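Local coordinates for alkylpurine DNA glycosylase AlkC (Pseudomonas fluorescens, PDB 5VHV), which excises alkylated purine bases from damaged DNA as a base excision repair glycosylase, without flipping the damaged nucleotide out of the helix, at residues 287-292 with 345-350; 307-312 with 322-327. All blocks are in the same frame, centred on the assembly; numbering follows the deposited sequence.

Contact 1 (287-292 with 345-350); sequences LVVDYA and VLVNGE
The carboxamide of Asn-348 meets the backbone of Val-288 end on and is crossed by the side chain of Leu-287 at about a right angle. Its OD1 accepts Val-288 N at 2.8 Å, almost in line with the side-chain C=O (173°). Its ND2 donates to Ala-249 O, so both ends of the amide are held and its flip is fixed. Leu-287 CD2 lies off the amide plane, 3.8 Å from ND2. With CG beside its own backbone N (chi1 -67°), Asn-348 points OD1 back at Val-288 N; the carbonyl O of Val-288 also accepts Asn-348 N (2.9 Å). That oxygen takes a second bond from a water, which in turn accepts Gly-349 N. Further along, Asp-290 and Leu-346 form a hydrogen-bonded pair, N to O in both directions at 2.9 Å. Leu-346 CD1 lies 4.2 Å from Ala-292 CB and equally near Asp-290 CB, whose carboxylate turns to Lys-308. On the other sheet face Val-289 CG2 approaches Val-347 CG2, and the Tyr-291 ring leads away to meet Phe-307. A type I' turn from Val-347 to Glu-350 links strands 339-347 and 350-359 in a tight hairpin. The asparagine thus carries the antiparallel pairing past the strand end, in a beta domain consistent with an immunoglobulin-like fold.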
loop_
_atom_site.group_PDB
_atom_site.type_symbol
_atom_site.label_atom_id
_atom_site.label_comp_id
_atom_site.label_asym_id
_atom_site.label_seq_id
_atom_site.Cartn_x
_atom_site.Cartn_y
_atom_site.Cartn_z
ATOM N N LEU A 287 11.343 -6.890 -22.842
ATOM C CA LEU A 287 12.317 -7.038 -21.771
ATOM C C LEU A 287 11.826 -6.360 -20.503
ATOM O O LEU A 287 11.254 -5.266 -20.543
ATOM C CB LEU A 287 13.671 -6.431 -22.150
ATOM C CG LEU A 287 14.370 -6.997 -23.392
ATOM C CD1 LEU A 287 15.713 -6.327 -23.627
ATOM C CD2 LEU A 287 14.555 -8.485 -23.243
ATOM N N VAL A 288 12.094 -7.008 -19.380
ATOM C CA VAL A 288 11.974 -6.404 -18.061
ATOM C C VAL A 288 13.389 -6.317 -17.513
ATOM O O VAL A 288 14.038 -7.344 -17.283
ATOM C CB VAL A 288 11.049 -7.206 -17.142
ATOM C CG1 VAL A 288 11.184 -6.719 -15.672
ATOM C CG2 VAL A 288 9.599 -7.050 -17.638
ATOM N N VAL A 289 13.888 -5.096 -17.374
ATOM C CA VAL A 289 15.247 -4.822 -16.932
ATOM C C VAL A 289 15.174 -4.178 -15.556
ATOM O O VAL A 289 14.632 -3.077 -15.408
ATOM C CB VAL A 289 15.980 -3.905 -17.921
ATOM C CG1 VAL A 289 17.422 -3.706 -17.490
ATOM C CG2 VAL A 289 15.937 -4.489 -19.331
ATOM N N ASP A 290 15.732 -4.859 -14.560
ATOM C CA ASP A 290 15.823 -4.351 -13.199
ATOM C C ASP A 290 17.285 -4.458 -12.748
ATOM O O ASP A 290 18.156 -4.911 -13.493
ATOM C CB ASP A 290 14.877 -5.127 -12.261
ATOM C CG ASP A 290 13.402 -4.878 -12.564
ATOM O OD1 ASP A 290 13.058 -3.773 -13.055
ATOM O OD2 ASP A 290 12.567 -5.772 -12.292
ATOM N N TYR A 291 17.585 -3.994 -11.537
ATOM C CA TYR A 291 18.915 -4.203 -10.974
ATOM C C TYR A 291 18.780 -4.456 -9.491
ATOM O O TYR A 291 17.735 -4.201 -8.892
ATOM C CB TYR A 291 19.866 -3.022 -11.220
ATOM C CG TYR A 291 19.544 -1.731 -10.504
ATOM C CD1 TYR A 291 18.571 -0.880 -10.991
ATOM C CD2 TYR A 291 20.274 -1.324 -9.383
ATOM C CE1 TYR A 291 18.292 0.310 -10.369
ATOM C CE2 TYR A 291 19.998 -0.117 -8.756
ATOM C CZ TYR A 291 19.025 0.687 -9.263
ATOM O OH TYR A 291 18.730 1.885 -8.671
ATOM N N ALA A 292 19.828 -5.025 -8.907
ATOM C CA ALA A 292 19.804 -5.313 -7.486
ATOM C C ALA A 292 21.115 -4.910 -6.832
ATOM O O ALA A 292 22.181 -5.025 -7.436
ATOM C CB ALA A 292 19.541 -6.782 -7.229
ATOM N N VAL A 345 22.760 -6.742 -12.727
ATOM C CA VAL A 345 21.812 -6.364 -13.784
ATOM C C VAL A 345 20.924 -7.563 -14.080
ATOM O O VAL A 345 21.421 -8.675 -14.302
ATOM C CB VAL A 345 22.536 -5.890 -15.058
ATOM C CG1 VAL A 345 21.556 -5.668 -16.196
ATOM C CG2 VAL A 345 23.283 -4.588 -14.793
ATOM N N LEU A 346 19.614 -7.340 -14.076
ATOM C CA LEU A 346 18.610 -8.389 -14.221
ATOM C C LEU A 346 17.812 -8.142 -15.495
ATOM O O LEU A 346 17.259 -7.051 -15.679
ATOM C CB LEU A 346 17.638 -8.403 -13.033
ATOM C CG LEU A 346 18.290 -8.445 -11.656
ATOM C CD1 LEU A 346 17.297 -8.057 -10.559
ATOM C CD2 LEU A 346 18.828 -9.828 -11.424
ATOM N N VAL A 347 17.745 -9.148 -16.362
ATOM C CA VAL A 347 16.987 -9.039 -17.604
ATOM C C VAL A 347 16.110 -10.281 -17.731
ATOM O O VAL A 347 16.614 -11.414 -17.740
ATOM C CB VAL A 347 17.897 -8.874 -18.836
ATOM C CG1 VAL A 347 17.036 -8.659 -20.096
ATOM C CG2 VAL A 347 18.848 -7.687 -18.656
ATOM N N ASN A 348 14.795 -10.065 -17.816
ATOM C CA ASN A 348 13.808 -11.134 -17.774
ATOM C C ASN A 348 14.129 -12.163 -16.698
ATOM O O ASN A 348 14.014 -13.372 -16.927
ATOM C CB ASN A 348 13.697 -11.799 -19.152
ATOM C CG ASN A 348 13.113 -10.864 -20.190
ATOM O OD1 ASN A 348 12.909 -9.675 -19.921
ATOM N ND2 ASN A 348 12.848 -11.388 -21.387
ATOM N N GLY A 349 14.529 -11.700 -15.520
ATOM C CA GLY A 349 14.698 -12.575 -14.383
ATOM C C GLY A 349 16.063 -13.208 -14.266
ATOM O O GLY A 349 16.301 -13.948 -13.305
ATOM N N GLU A 350 16.962 -12.929 -15.193
ATOM C CA GLU A 350 18.274 -13.552 -15.243
ATOM C C GLU A 350 19.343 -12.513 -14.939
ATOM O O GLU A 350 19.300 -11.405 -15.472
ATOM C CB GLU A 350 18.516 -14.166 -16.636
ATOM C CG GLU A 350 19.889 -14.772 -16.858
ATOM C CD GLU A 350 20.100 -15.254 -18.295
ATOM O OE1 GLU A 350 19.254 -14.954 -19.168
ATOM O OE2 GLU A 350 21.115 -15.935 -18.552
HETATM O O HOH W 1 14.368 -8.934 -14.762
#

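Contact 2 (307-312 with 322-327); sequences FKLKAF and IRREQH. With nucleotides of chain D.
Two strands at opposite ends of the sheet order face each other here in the C-terminal beta domain, one of them carrying a classic beta bulge at Leu-309 and Lys-310, opposite Val-289, and touching the DNA backbone. The short segments run antiparallel with axes 8.2 Å apart, so side chains do the joining. Arg-324 reaches across: CG lies opposite its backbone N (chi1 174°), and bends at chi2 and chi3 bring the guanidinium edge to Lys-308 O, which accepts NH1 at 3.0 Å in the carbonyl plane. Leu-309 slides past the arginine in the opposite direction and lays CD2 over one guanidinium face. A leucine in place of Arg-324 would probably leave Lys-308 O without this donor and Leu-309 CD2 without its flat platform. Both methyls of Leu-309 also pack on Ile-322 CG2, with CD2 at 3.7 Å. Gln-326, whose OE1 has Tyr-291 as partner, turns its amide 73° from the Phe-307 ring and brings NE2 to 3.7 Å from CE2. OP1 of DG3 of chain D lies at the edge of that ring, in its plane. The NZ of Lys-308 forms a salt bridge with Asp-290, while its CG packs 3.8 Å from C3' of DA2 of chain D. Its backbone N donates to OP1 of DG3 of chain D at 2.9 Å, nearly straight at 171°.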
loop_
_atom_site.group_PDB
_atom_site.type_symbol
_atom_site.label_atom_id
_atom_site.label_comp_id
_atom_site.label_asym_id
_atom_site.label_seq_id
_atom_site.Cartn_x
_atom_site.Cartn_y
_atom_site.Cartn_z
ATOM N N PHE A 307 15.630 -2.960 -7.521
ATOM C CA PHE A 307 15.045 -1.707 -7.972
ATOM C C PHE A 307 14.633 -1.824 -9.435
ATOM O O PHE A 307 15.290 -2.499 -10.240
ATOM C CB PHE A 307 16.053 -0.568 -7.792
ATOM C CG PHE A 307 16.407 -0.295 -6.362
ATOM C CD1 PHE A 307 15.480 0.262 -5.509
ATOM C CD2 PHE A 307 17.667 -0.590 -5.871
ATOM C CE1 PHE A 307 15.801 0.516 -4.165
ATOM C CE2 PHE A 307 17.988 -0.316 -4.531
ATOM C CZ PHE A 307 17.080 0.230 -3.703
ATOM N N LYS A 308 13.559 -1.125 -9.784
ATOM C CA LYS A 308 13.058 -1.152 -11.143
ATOM C C LYS A 308 13.894 -0.252 -12.039
ATOM O O LYS A 308 14.288 0.848 -11.642
ATOM C CB LYS A 308 11.609 -0.684 -11.187
ATOM C CG LYS A 308 10.681 -1.458 -10.265
ATOM C CD LYS A 308 10.632 -2.954 -10.646
ATOM C CE LYS A 308 10.001 -3.157 -12.018
ATOM N NZ LYS A 308 9.975 -4.610 -12.458
ATOM N N LEU A 309 14.129 -0.699 -13.268
ATOM C CA LEU A 309 14.857 0.133 -14.221
ATOM C C LEU A 309 14.007 0.477 -15.435
ATOM O O LEU A 309 13.608 1.636 -15.575
ATOM C CB LEU A 309 16.163 -0.552 -14.613
ATOM C CG LEU A 309 17.420 0.253 -14.359
ATOM C CD1 LEU A 309 18.631 -0.622 -14.765
ATOM C CD2 LEU A 309 17.381 1.530 -15.133
ATOM N N LYS A 310 13.714 -0.478 -16.314
ATOM C CA LYS A 310 13.019 -0.185 -17.561
ATOM C C LYS A 310 12.304 -1.439 -18.044
ATOM O O LYS A 310 12.862 -2.535 -17.985
ATOM C CB LYS A 310 14.031 0.296 -18.617
ATOM C CG LYS A 310 13.452 1.043 -19.803
ATOM C CD LYS A 310 14.559 1.377 -20.809
ATOM C CE LYS A 310 14.027 2.086 -22.045
ATOM N NZ LYS A 310 13.613 3.485 -21.765
ATOM N N ALA A 311 11.082 -1.278 -18.536
ATOM C CA ALA A 311 10.376 -2.345 -19.238
ATOM C C ALA A 311 10.084 -1.837 -20.641
ATOM O O ALA A 311 9.443 -0.795 -20.799
ATOM C CB ALA A 311 9.091 -2.735 -18.511
ATOM N N PHE A 312 10.552 -2.546 -21.655
ATOM C CA PHE A 312 10.420 -2.026 -23.012
ATOM C C PHE A 312 10.621 -3.151 -24.012
ATOM O O PHE A 312 11.013 -4.265 -23.660
ATOM C CB PHE A 312 11.425 -0.894 -23.272
ATOM C CG PHE A 312 12.844 -1.363 -23.363
ATOM C CD1 PHE A 312 13.499 -1.841 -22.238
ATOM C CD2 PHE A 312 13.527 -1.337 -24.569
ATOM C CE1 PHE A 312 14.798 -2.289 -22.320
ATOM C CE2 PHE A 312 14.832 -1.776 -24.649
ATOM C CZ PHE A 312 15.463 -2.256 -23.524
ATOM N N ILE A 322 21.199 2.120 -21.235
ATOM C CA ILE A 322 20.444 2.192 -19.995
ATOM C C ILE A 322 21.332 2.843 -18.952
ATOM O O ILE A 322 22.532 2.559 -18.876
ATOM C CB ILE A 322 19.948 0.798 -19.546
ATOM C CG1 ILE A 322 18.878 0.312 -20.548
ATOM C CG2 ILE A 322 19.387 0.844 -18.130
ATOM C CD1 ILE A 322 18.417 -1.096 -20.363
ATOM N N ARG A 323 20.751 3.737 -18.160
ATOM C CA ARG A 323 21.536 4.504 -17.205
ATOM C C ARG A 323 20.635 4.880 -16.046
ATOM O O ARG A 323 19.521 5.359 -16.277
ATOM C CB ARG A 323 22.119 5.762 -17.857
ATOM C CG ARG A 323 22.912 6.629 -16.894
ATOM C CD ARG A 323 23.540 7.815 -17.620
ATOM N NE ARG A 323 24.348 8.638 -16.728
ATOM C CZ ARG A 323 25.665 8.522 -16.597
ATOM N NH1 ARG A 323 26.327 7.615 -17.306
ATOM N NH2 ARG A 323 26.319 9.314 -15.761
ATOM N N ARG A 324 21.115 4.674 -14.823
ATOM C CA ARG A 324 20.367 5.042 -13.626
ATOM C C ARG A 324 21.314 5.598 -12.579
ATOM O O ARG A 324 22.288 4.939 -12.210
ATOM C CB ARG A 324 19.614 3.834 -13.045
ATOM C CG ARG A 324 18.913 4.068 -11.702
ATOM C CD ARG A 324 17.907 5.215 -11.691
ATOM N NE ARG A 324 16.940 5.146 -12.799
ATOM C CZ ARG A 324 15.902 4.311 -12.861
ATOM N NH1 ARG A 324 15.672 3.457 -11.883
ATOM N NH2 ARG A 324 15.108 4.327 -13.924
ATOM N N GLU A 325 21.017 6.804 -12.108
ATOM C CA GLU A 325 21.711 7.404 -10.986
ATOM C C GLU A 325 20.976 7.061 -9.688
ATOM O O GLU A 325 19.747 7.026 -9.653
ATOM C CB GLU A 325 21.783 8.911 -11.232
ATOM C CG GLU A 325 22.245 9.754 -10.113
ATOM C CD GLU A 325 22.052 11.205 -10.468
ATOM O OE1 GLU A 325 21.064 11.809 -10.004
ATOM O OE2 GLU A 325 22.857 11.718 -11.265
ATOM N N GLN A 326 21.728 6.758 -8.626
ATOM C CA GLN A 326 21.116 6.460 -7.330
ATOM C C GLN A 326 21.857 7.205 -6.237
ATOM O O GLN A 326 23.087 7.208 -6.202
ATOM C CB GLN A 326 21.093 4.952 -7.033
ATOM C CG GLN A 326 20.166 4.572 -5.884
ATOM C CD GLN A 326 20.139 3.086 -5.608
ATOM O OE1 GLN A 326 20.205 2.263 -6.526
ATOM N NE2 GLN A 326 20.080 2.734 -4.327
ATOM N N HIS A 327 21.102 7.852 -5.364
ATOM C CA HIS A 327 21.653 8.698 -4.310
ATOM C C HIS A 327 21.813 7.849 -3.053
ATOM O O HIS A 327 20.822 7.443 -2.442
ATOM C CB HIS A 327 20.729 9.888 -4.089
ATOM C CG HIS A 327 21.159 10.827 -3.000
ATOM N ND1 HIS A 327 20.290 11.742 -2.446
ATOM C CD2 HIS A 327 22.347 11.007 -2.371
ATOM C CE1 HIS A 327 20.921 12.449 -1.526
ATOM N NE2 HIS A 327 22.170 12.021 -1.456
ATOM P P DG D 3 11.229 1.176 -7.266
ATOM O OP1 DG D 3 12.460 0.489 -7.694
ATOM O OP2 DG D 3 10.094 0.445 -6.647
ATOM O "O5'" DG D 3 11.581 2.293 -6.217
ATOM C "C5'" DG D 3 12.740 3.129 -6.377
ATOM C "C4'" DG D 3 12.896 4.049 -5.188
ATOM O "O4'" DG D 3 11.887 5.106 -5.219
ATOM C "C3'" DG D 3 12.751 3.389 -3.810
ATOM O "O3'" DG D 3 13.763 3.935 -2.969
ATOM C "C2'" DG D 3 11.304 3.723 -3.388
ATOM C "C1'" DG D 3 11.069 5.085 -4.049
ATOM N N9 DG D 3 9.703 5.356 -4.515
ATOM C C8 DG D 3 8.859 4.502 -5.181
ATOM N N7 DG D 3 7.719 5.058 -5.527
ATOM C C5 DG D 3 7.840 6.367 -5.103
ATOM C C6 DG D 3 6.926 7.439 -5.201
ATOM O O6 DG D 3 5.805 7.446 -5.737
ATOM N N1 DG D 3 7.435 8.604 -4.638
ATOM C C2 DG D 3 8.657 8.714 -4.044
ATOM N N2 DG D 3 8.961 9.916 -3.535
ATOM N N3 DG D 3 9.530 7.706 -3.935
ATOM C C4 DG D 3 9.055 6.572 -4.488
ATOM P P DA D 2 5.824 1.405 -11.592
ATOM O OP1 DA D 2 6.054 0.215 -12.403
ATOM O OP2 DA D 2 4.638 1.508 -10.691
ATOM O "O5'" DA D 2 7.152 1.610 -10.727
ATOM C "C5'" DA D 2 8.394 1.827 -11.392
ATOM C "C4'" DA D 2 9.418 2.456 -10.460
ATOM O "O4'" DA D 2 9.162 3.878 -10.312
ATOM C "C3'" DA D 2 9.427 1.917 -9.048
ATOM O "O3'" DA D 2 10.740 2.023 -8.538
ATOM C "C2'" DA D 2 8.427 2.833 -8.342
ATOM C "C1'" DA D 2 8.746 4.174 -8.982
ATOM N N9 DA D 2 7.625 5.113 -9.076
ATOM C C8 DA D 2 6.375 4.845 -9.542
ATOM N N7 DA D 2 5.583 5.893 -9.576
ATOM C C5 DA D 2 6.373 6.923 -9.105
ATOM C C6 DA D 2 6.117 8.286 -8.901
ATOM N N6 DA D 2 4.927 8.855 -9.161
ATOM N N1 DA D 2 7.130 9.054 -8.429
ATOM C C2 DA D 2 8.310 8.478 -8.177
ATOM N N3 DA D 2 8.672 7.202 -8.331
ATOM C C4 DA D 2 7.645 6.466 -8.803
#

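Overall arrangement
Both contacts belong to the same beta domain, their centres 10 Å apart, and the neighbouring strands 285-294 and 305-314 join them. Contact 1 is buried within the sheet and relies on paired backbone groups extended by an amide. Contact 2, partly buried, spans two strands that do not pair with each other; side chains bridge it, and one margin faces DNA. Tyr-291 OH to Gln-326 OE1, at 2.6 Å, ties strand 285-294 of contact 1 to strand 319-327 of contact 2. Asp-290 makes a second tie, its carboxylate receiving Leu-309 N as well as Lys-308 NZ.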